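PHB depolymerase (PDB 2D81) probably catalyses the hydrolysis of poly(3-hydroxybutyrate), a microbial storage polyester, and holds a trimer of (R)-3-hydroxybutyrate in its binding pocket. Local coordinates at residues A[38-43]-A[86-91]; A[26-31]-A[305-310]. All coordinates share one frame; numbering follows the deposited sequence.

Interaction 1 (A[38-43]-A[86-91]). With NAG (2-acetamido-2-deoxy-beta-D-glucopyranose), chain B.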
ATOM      1  N   VAL A  38      -8.143   9.803  -4.913  1.00  8.82           N
ATOM      2  CA  VAL A  38      -7.059  10.707  -5.279  1.00  8.41           C
ATOM      3  C   VAL A  38      -6.007   9.947  -6.087  1.00  8.77           C
ATOM      4  O   VAL A  38      -5.498  10.443  -7.091  1.00  9.29           O
ATOM      5  CB  VAL A  38      -6.386  11.330  -4.037  1.00  9.84           C
ATOM      6  CG1 VAL A  38      -5.338  12.341  -4.472  1.00  9.09           C
ATOM      7  CG2 VAL A  38      -7.428  12.004  -3.164  1.00  9.14           C
ATOM      8  N   GLY A  39      -5.693   8.733  -5.649  1.00  8.16           N
ATOM      9  CA  GLY A  39      -4.730   7.921  -6.368  1.00  7.15           C
ATOM     10  C   GLY A  39      -4.039   6.938  -5.448  1.00  7.66           C
ATOM     11  O   GLY A  39      -4.500   6.697  -4.333  1.00  7.18           O
ATOM     12  N   PHE A  40      -2.935   6.362  -5.912  1.00  6.53           N
ATOM     13  CA  PHE A  40      -2.186   5.409  -5.104  1.00  6.24           C
ATOM     14  C   PHE A  40      -0.710   5.340  -5.473  1.00  7.37           C
ATOM     15  O   PHE A  40      -0.293   5.847  -6.516  1.00  6.35           O
ATOM     16  CB  PHE A  40      -2.810   4.009  -5.208  1.00  8.27           C
ATOM     17  CG  PHE A  40      -2.955   3.502  -6.618  1.00  8.30           C
ATOM     18  CD1 PHE A  40      -4.033   3.891  -7.409  1.00  8.50           C
ATOM     19  CD2 PHE A  40      -2.019   2.619  -7.150  1.00  9.49           C
ATOM     20  CE1 PHE A  40      -4.179   3.405  -8.709  1.00  9.15           C
ATOM     21  CE2 PHE A  40      -2.153   2.127  -8.447  1.00  9.56           C
ATOM     22  CZ  PHE A  40      -3.236   2.519  -9.228  1.00 10.26           C
ATOM     23  N   GLY A  41       0.073   4.718  -4.594  1.00  6.25           N
ATOM     24  CA  GLY A  41       1.502   4.578  -4.818  1.00  6.10           C
ATOM     25  C   GLY A  41       1.957   3.146  -4.599  1.00  6.22           C
ATOM     26  O   GLY A  41       1.449   2.448  -3.718  1.00  7.56           O
ATOM     27  N   VAL A  42       2.916   2.702  -5.400  1.00  5.55           N
ATOM     28  CA  VAL A  42       3.425   1.341  -5.294  1.00  4.83           C
ATOM     29  C   VAL A  42       4.949   1.350  -5.228  1.00  5.71           C
ATOM     30  O   VAL A  42       5.612   1.823  -6.153  1.00  6.24           O
ATOM     31  CB  VAL A  42       2.979   0.485  -6.506  1.00  5.24           C
ATOM     32  CG1 VAL A  42       3.524  -0.938  -6.373  1.00  5.15           C
ATOM     33  CG2 VAL A  42       1.461   0.469  -6.599  1.00  6.33           C
ATOM     34  N   PHE A  43       5.497   0.839  -4.127  1.00  5.73           N
ATOM     35  CA  PHE A  43       6.940   0.664  -3.986  1.00  5.06           C
ATOM     36  C   PHE A  43       7.301  -0.805  -4.198  1.00  5.97           C
ATOM     37  O   PHE A  43       6.964  -1.655  -3.371  1.00  6.10           O
ATOM     38  CB  PHE A  43       7.422   1.076  -2.587  1.00  5.32           C
ATOM     39  CG  PHE A  43       7.186   2.527  -2.249  1.00  6.04           C
ATOM     40  CD1 PHE A  43       5.974   2.942  -1.702  1.00  7.84           C
ATOM     41  CD2 PHE A  43       8.193   3.470  -2.437  1.00  6.21           C
ATOM     42  CE1 PHE A  43       5.769   4.275  -1.346  1.00  7.25           C
ATOM     43  CE2 PHE A  43       7.999   4.809  -2.084  1.00  6.41           C
ATOM     44  CZ  PHE A  43       6.786   5.209  -1.536  1.00  6.22           C
ATOM     45  N   ALA A  86     -12.484   3.484 -15.865  1.00  9.12           N
ATOM     46  CA  ALA A  86     -12.517   4.884 -16.280  1.00 10.27           C
ATOM     47  C   ALA A  86     -11.990   5.787 -15.165  1.00  9.74           C
ATOM     48  O   ALA A  86     -11.392   6.833 -15.427  1.00  8.20           O
ATOM     49  CB  ALA A  86     -13.943   5.287 -16.654  1.00 12.67           C
ATOM     50  N   ASN A  87     -12.210   5.382 -13.917  1.00  8.79           N
ATOM     51  CA  ASN A  87     -11.711   6.156 -12.786  1.00  9.85           C
ATOM     52  C   ASN A  87     -10.199   6.327 -12.852  1.00  9.47           C
ATOM     53  O   ASN A  87      -9.669   7.372 -12.470  1.00  9.43           O
ATOM     54  CB  ASN A  87     -12.075   5.488 -11.456  1.00  8.95           C
ATOM     55  CG  ASN A  87     -13.566   5.443 -11.212  1.00 10.34           C
ATOM     56  OD1 ASN A  87     -14.325   6.234 -11.773  1.00 12.13           O
ATOM     57  ND2 ASN A  87     -13.996   4.522 -10.354  1.00 10.05           N
ATOM     58  N   LEU A  88      -9.502   5.302 -13.331  1.00  8.73           N
ATOM     59  CA  LEU A  88      -8.045   5.330 -13.330  1.00  9.10           C
ATOM     60  C   LEU A  88      -7.500   6.441 -14.220  1.00  8.97           C
ATOM     61  O   LEU A  88      -6.334   6.817 -14.113  1.00  9.06           O
ATOM     62  CB  LEU A  88      -7.489   3.978 -13.781  1.00  9.68           C
ATOM     63  CG  LEU A  88      -7.823   2.807 -12.855  1.00 10.40           C
ATOM     64  CD1 LEU A  88      -7.334   1.509 -13.482  1.00  7.93           C
ATOM     65  CD2 LEU A  88      -7.183   3.028 -11.484  1.00  9.68           C
ATOM     66  N   GLY A  89      -8.355   6.971 -15.090  1.00  8.75           N
ATOM     67  CA  GLY A  89      -7.942   8.050 -15.966  1.00 10.44           C
ATOM     68  C   GLY A  89      -7.843   9.381 -15.247  1.00 11.00           C
ATOM     69  O   GLY A  89      -7.324  10.352 -15.802  1.00 11.68           O
ATOM     70  N   GLN A  90      -8.342   9.427 -14.014  1.00 11.42           N
ATOM     71  CA  GLN A  90      -8.277  10.636 -13.195  1.00 13.36           C
ATOM     72  C   GLN A  90      -7.709  10.336 -11.815  1.00 12.89           C
ATOM     73  O   GLN A  90      -8.271  10.746 -10.796  1.00 14.82           O
ATOM     74  CB  GLN A  90      -9.666  11.257 -13.042  1.00 16.59           C
ATOM     75  CG  GLN A  90     -10.267  11.771 -14.336  1.00 23.16           C
ATOM     76  CD  GLN A  90     -11.550  12.543 -14.107  1.00 27.47           C
ATOM     77  OE1 GLN A  90     -12.491  12.039 -13.490  1.00 29.32           O
ATOM     78  NE2 GLN A  90     -11.596  13.773 -14.607  1.00 28.80           N
ATOM     79  N   ARG A  91      -6.599   9.611 -11.789  1.00 10.71           N
ATOM     80  CA  ARG A  91      -5.925   9.279 -10.540  1.00  9.21           C
ATOM     81  C   ARG A  91      -4.451   9.640 -10.636  1.00  8.75           C
ATOM     82  O   ARG A  91      -3.833   9.493 -11.692  1.00  8.95           O
ATOM     83  CB  ARG A  91      -6.066   7.783 -10.248  1.00  8.80           C
ATOM     84  CG  ARG A  91      -7.502   7.327 -10.020  1.00  7.96           C
ATOM     85  CD  ARG A  91      -8.018   7.772  -8.659  1.00  7.95           C
ATOM     86  NE  ARG A  91      -9.413   7.395  -8.447  1.00  8.70           N
ATOM     87  CZ  ARG A  91     -10.455   8.069  -8.921  1.00  8.26           C
ATOM     88  NH1 ARG A  91     -11.688   7.641  -8.678  1.00  9.51           N
ATOM     89  NH2 ARG A  91     -10.272   9.177  -9.625  1.00  9.20           N
TER
HETATM   90  C1  NAG B 401      -4.582  14.833 -12.930  1.00 12.69           C
HETATM   91  C2  NAG B 401      -5.999  14.850 -13.532  1.00 11.60           C
HETATM   92  C3  NAG B 401      -6.855  15.988 -12.938  1.00 12.24           C
HETATM   93  C4  NAG B 401      -6.708  16.108 -11.413  1.00 14.73           C
HETATM   94  C5  NAG B 401      -5.235  16.080 -11.019  1.00 16.71           C
HETATM   95  C6  NAG B 401      -5.005  16.138  -9.522  1.00 19.06           C
HETATM   96  C7  NAG B 401      -6.622  14.344 -15.819  1.00 10.05           C
HETATM   97  C8  NAG B 401      -6.847  14.954 -17.194  1.00 12.59           C
HETATM   98  N2  NAG B 401      -5.879  15.045 -14.965  1.00 10.07           N
HETATM   99  O3  NAG B 401      -8.222  15.759 -13.246  1.00 13.43           O
HETATM  100  O4  NAG B 401      -7.286  17.329 -10.980  1.00 13.98           O
HETATM  101  O5  NAG B 401      -4.635  14.865 -11.502  1.00 14.41           O
HETATM  102  O6  NAG B 401      -3.750  16.734  -9.226  1.00 23.62           O
HETATM  103  O7  NAG B 401      -7.119  13.252 -15.544  1.00  9.17           O
HETATM  104  O   HOH W   1      -6.550  12.695  -8.593  1.00 19.00           O
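R91 lays the aliphatic part of its side chain along the backbone at V38 and G39, its CD lying 3.9 Å from G39 N and its CB 4.1 Å from G39 CA. The backbone angles of G39 call for glycine: a CB would be jammed against the carbonyl O of V38. A bend at chi2 (-74°) turns the arginine back on its own segment, where NH2 donates to Q90 O at 2.8 Å. That carbonyl lies in the guanidinium plane, whereas the donor stands well above the carbonyl's own plane. N87 O sits 3.4 Å over one guanidinium face, near its rim, and NH1 binds S33 O, so carbonyl oxygens meet the probably charged group from several directions. Replacing R91 by an alanine is likely to cost Q90 O and S33 O these guanidinium donors and to open a gap beside G39. A water donates to V38 O at 2.9 Å and weakly to Q90 O, a weak bridge between segments. L88 brings CD2 to the edge of the F40 ring, 4.1 Å from CE1, the two side chains crossing obliquely. Q90 runs outward, its CG 3.7 Å from O7 of the glycan sugar. V38 and F40 pair through their backbones with K92, so the contact marks where a loop enters strand 92-98 beside strand 39-43 in the parallel part of an alpha/beta hydrolase's mixed central sheet.

Interaction 2 (A[26-31]-A[305-310])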
ATOM      1  N   ALA A  26      -1.997  -1.482  -5.205  1.00  6.31           N
ATOM      2  CA  ALA A  26      -2.520  -1.455  -6.569  1.00  6.58           C
ATOM      3  C   ALA A  26      -3.846  -2.204  -6.668  1.00  6.27           C
ATOM      4  O   ALA A  26      -4.741  -1.794  -7.404  1.00  6.70           O
ATOM      5  CB  ALA A  26      -1.503  -2.054  -7.538  1.00  6.03           C
ATOM      6  N   GLN A  27      -3.979  -3.300  -5.926  1.00  7.11           N
ATOM      7  CA  GLN A  27      -5.245  -4.026  -5.917  1.00  5.87           C
ATOM      8  C   GLN A  27      -6.371  -3.145  -5.386  1.00  5.70           C
ATOM      9  O   GLN A  27      -7.457  -3.112  -5.964  1.00  6.05           O
ATOM     10  CB  GLN A  27      -5.127  -5.313  -5.091  1.00  7.29           C
ATOM     11  CG  GLN A  27      -4.287  -6.374  -5.794  1.00  6.94           C
ATOM     12  CD  GLN A  27      -4.125  -7.662  -5.007  1.00  5.76           C
ATOM     13  OE1 GLN A  27      -3.557  -8.631  -5.512  1.00  6.43           O
ATOM     14  NE2 GLN A  27      -4.605  -7.680  -3.769  1.00  6.70           N
ATOM     15  N   LEU A  28      -6.108  -2.426  -4.299  1.00  5.96           N
ATOM     16  CA  LEU A  28      -7.075  -1.467  -3.764  1.00  6.26           C
ATOM     17  C   LEU A  28      -7.311  -0.294  -4.715  1.00  6.76           C
ATOM     18  O   LEU A  28      -8.451   0.127  -4.926  1.00  7.24           O
ATOM     19  CB  LEU A  28      -6.599  -0.940  -2.409  1.00  4.66           C
ATOM     20  CG  LEU A  28      -6.666  -1.934  -1.249  1.00  7.17           C
ATOM     21  CD1 LEU A  28      -5.737  -1.491  -0.123  1.00  7.27           C
ATOM     22  CD2 LEU A  28      -8.106  -2.039  -0.758  1.00  5.57           C
ATOM     23  N   GLY A  29      -6.229   0.228  -5.285  1.00  6.29           N
ATOM     24  CA  GLY A  29      -6.330   1.366  -6.184  1.00  6.39           C
ATOM     25  C   GLY A  29      -7.138   1.065  -7.435  1.00  6.46           C
ATOM     26  O   GLY A  29      -7.733   1.965  -8.028  1.00  6.89           O
ATOM     27  N   VAL A  30      -7.161  -0.202  -7.834  1.00  6.94           N
ATOM     28  CA  VAL A  30      -7.937  -0.627  -8.995  1.00  6.56           C
ATOM     29  C   VAL A  30      -9.344  -1.085  -8.610  1.00  6.45           C
ATOM     30  O   VAL A  30     -10.338  -0.532  -9.091  1.00  6.84           O
ATOM     31  CB  VAL A  30      -7.215  -1.771  -9.753  1.00  4.58           C
ATOM     32  CG1 VAL A  30      -8.107  -2.325 -10.856  1.00  6.37           C
ATOM     33  CG2 VAL A  30      -5.903  -1.252 -10.337  1.00  6.06           C
ATOM     34  N   ALA A  31      -9.431  -2.092  -7.745  1.00  6.82           N
ATOM     35  CA  ALA A  31     -10.721  -2.694  -7.412  1.00  6.38           C
ATOM     36  C   ALA A  31     -11.630  -1.698  -6.703  1.00  7.08           C
ATOM     37  O   ALA A  31     -12.848  -1.698  -6.909  1.00  6.71           O
ATOM     38  CB  ALA A  31     -10.516  -3.933  -6.541  1.00  7.89           C
ATOM     39  N   ALA A 305     -11.758  -5.462   4.419  1.00  7.81           N
ATOM     40  CA  ALA A 305     -11.447  -5.043   5.784  1.00  8.14           C
ATOM     41  C   ALA A 305     -10.807  -3.659   5.785  1.00  6.99           C
ATOM     42  O   ALA A 305     -11.196  -2.785   6.559  1.00  6.56           O
ATOM     43  CB  ALA A 305     -10.509  -6.050   6.438  1.00  8.56           C
ATOM     44  N   ILE A 306      -9.823  -3.467   4.912  1.00  6.80           N
ATOM     45  CA  ILE A 306      -9.160  -2.177   4.786  1.00  7.03           C
ATOM     46  C   ILE A 306     -10.142  -1.090   4.354  1.00  6.78           C
ATOM     47  O   ILE A 306     -10.146   0.007   4.911  1.00  7.10           O
ATOM     48  CB  ILE A 306      -7.990  -2.261   3.780  1.00  5.58           C
ATOM     49  CG1 ILE A 306      -6.939  -3.249   4.306  1.00  8.67           C
ATOM     50  CG2 ILE A 306      -7.359  -0.880   3.584  1.00  6.43           C
ATOM     51  CD1 ILE A 306      -5.826  -3.564   3.313  1.00  7.41           C
ATOM     52  N   VAL A 307     -10.981  -1.396   3.370  1.00  6.36           N
ATOM     53  CA  VAL A 307     -11.995  -0.445   2.930  1.00  6.54           C
ATOM     54  C   VAL A 307     -12.984  -0.136   4.051  1.00  6.78           C
ATOM     55  O   VAL A 307     -13.457   0.993   4.177  1.00  6.24           O
ATOM     56  CB  VAL A 307     -12.765  -0.982   1.703  1.00  6.17           C
ATOM     57  CG1 VAL A 307     -13.937  -0.061   1.372  1.00  7.59           C
ATOM     58  CG2 VAL A 307     -11.823  -1.074   0.510  1.00  8.41           C
ATOM     59  N   GLY A 308     -13.289  -1.143   4.864  1.00  6.70           N
ATOM     60  CA  GLY A 308     -14.193  -0.938   5.983  1.00  8.02           C
ATOM     61  C   GLY A 308     -13.601   0.007   7.006  1.00  9.07           C
ATOM     62  O   GLY A 308     -14.304   0.844   7.578  1.00  9.77           O
ATOM     63  N   GLN A 309     -12.301  -0.132   7.240  1.00  6.93           N
ATOM     64  CA  GLN A 309     -11.573   0.787   8.100  1.00  7.77           C
ATOM     65  C   GLN A 309     -11.647   2.201   7.543  1.00  6.83           C
ATOM     66  O   GLN A 309     -11.915   3.155   8.272  1.00  7.85           O
ATOM     67  CB  GLN A 309     -10.112   0.344   8.215  1.00  7.86           C
ATOM     68  CG  GLN A 309      -9.922  -0.954   8.997  1.00  7.85           C
ATOM     69  CD  GLN A 309      -8.488  -1.436   8.978  1.00  6.98           C
ATOM     70  OE1 GLN A 309      -7.567  -0.651   8.769  1.00  8.73           O
ATOM     71  NE2 GLN A 309      -8.289  -2.734   9.212  1.00  6.81           N
ATOM     72  N   VAL A 310     -11.414   2.332   6.242  1.00  6.89           N
ATOM     73  CA  VAL A 310     -11.449   3.637   5.598  1.00  6.46           C
ATOM     74  C   VAL A 310     -12.830   4.269   5.725  1.00  6.85           C
ATOM     75  O   VAL A 310     -12.954   5.450   6.056  1.00  5.67           O
ATOM     76  CB  VAL A 310     -11.079   3.524   4.105  1.00  6.90           C
ATOM     77  CG1 VAL A 310     -11.378   4.831   3.391  1.00  8.08           C
ATOM     78  CG2 VAL A 310      -9.608   3.171   3.969  1.00  7.42           C
TER
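Between segments 26-31 and 305-310, which belong to helices 20-31 and 301-314, the nearest CA atoms are those of L28 and V307, 8.4 Å apart, a gap that side chains have to fill. L28 does most of this: its bond to CB is directed at the other helix, and its two methyls divide between two neighbouring residues there. CD1 goes to I306, lying 4.0 Å from CD1 and 4.1 Å from CG2 of that residue, so both the end of the longer branch and the short branch of the isoleucine take part, the two side chains meeting at about a right angle. CD2 goes to V307, 4.0 Å from its CG2, and here the side chains slide past each other in opposite directions. With chi1 of V307 at 173°, CG1 is set beside the carbonyl carbon and CG2 is the methyl presented to the leucine. The contact is wholly apolar and buried, and it rests on van der Waals fit among methyl groups.

Both helices rest on the central sheet: L28 and I306 touch L227 of strand 221-227, and L28 also reaches V15 of strand 13-18. M303, an earlier residue of helix 301-314, meets Q27, L28 and A31, while Q27 bonds D286 O and touches W287 of the trimer-binding pocket. Two helices packed against each other on one face of a central beta sheet, their apolar residues sharing the same strands, are characteristic of the three-layered alpha/beta hydrolase fold.

Interactions 1 and 2 lie with their centres about 12 Å apart and meet directly: F40 CD1 is 3.6 Å from G29 CA, and V42 CG2 is 4.0 Å from A26 CB. Helix 20-31 therefore joins them, meeting strand 39-43 through A26 and G29 and helix 301-314 through L28. Along the chain the order is 26-31, 38-43, 86-91, 305-310, so both segments of interaction 1 fall between those of interaction 2, which brings the C-terminal helix against the first. Helix 20-31, which begins at S20 of the trimer pocket, thus lies against both strand 39-43 and helix 301-314 in this circularly permuted alpha/beta hydrolase.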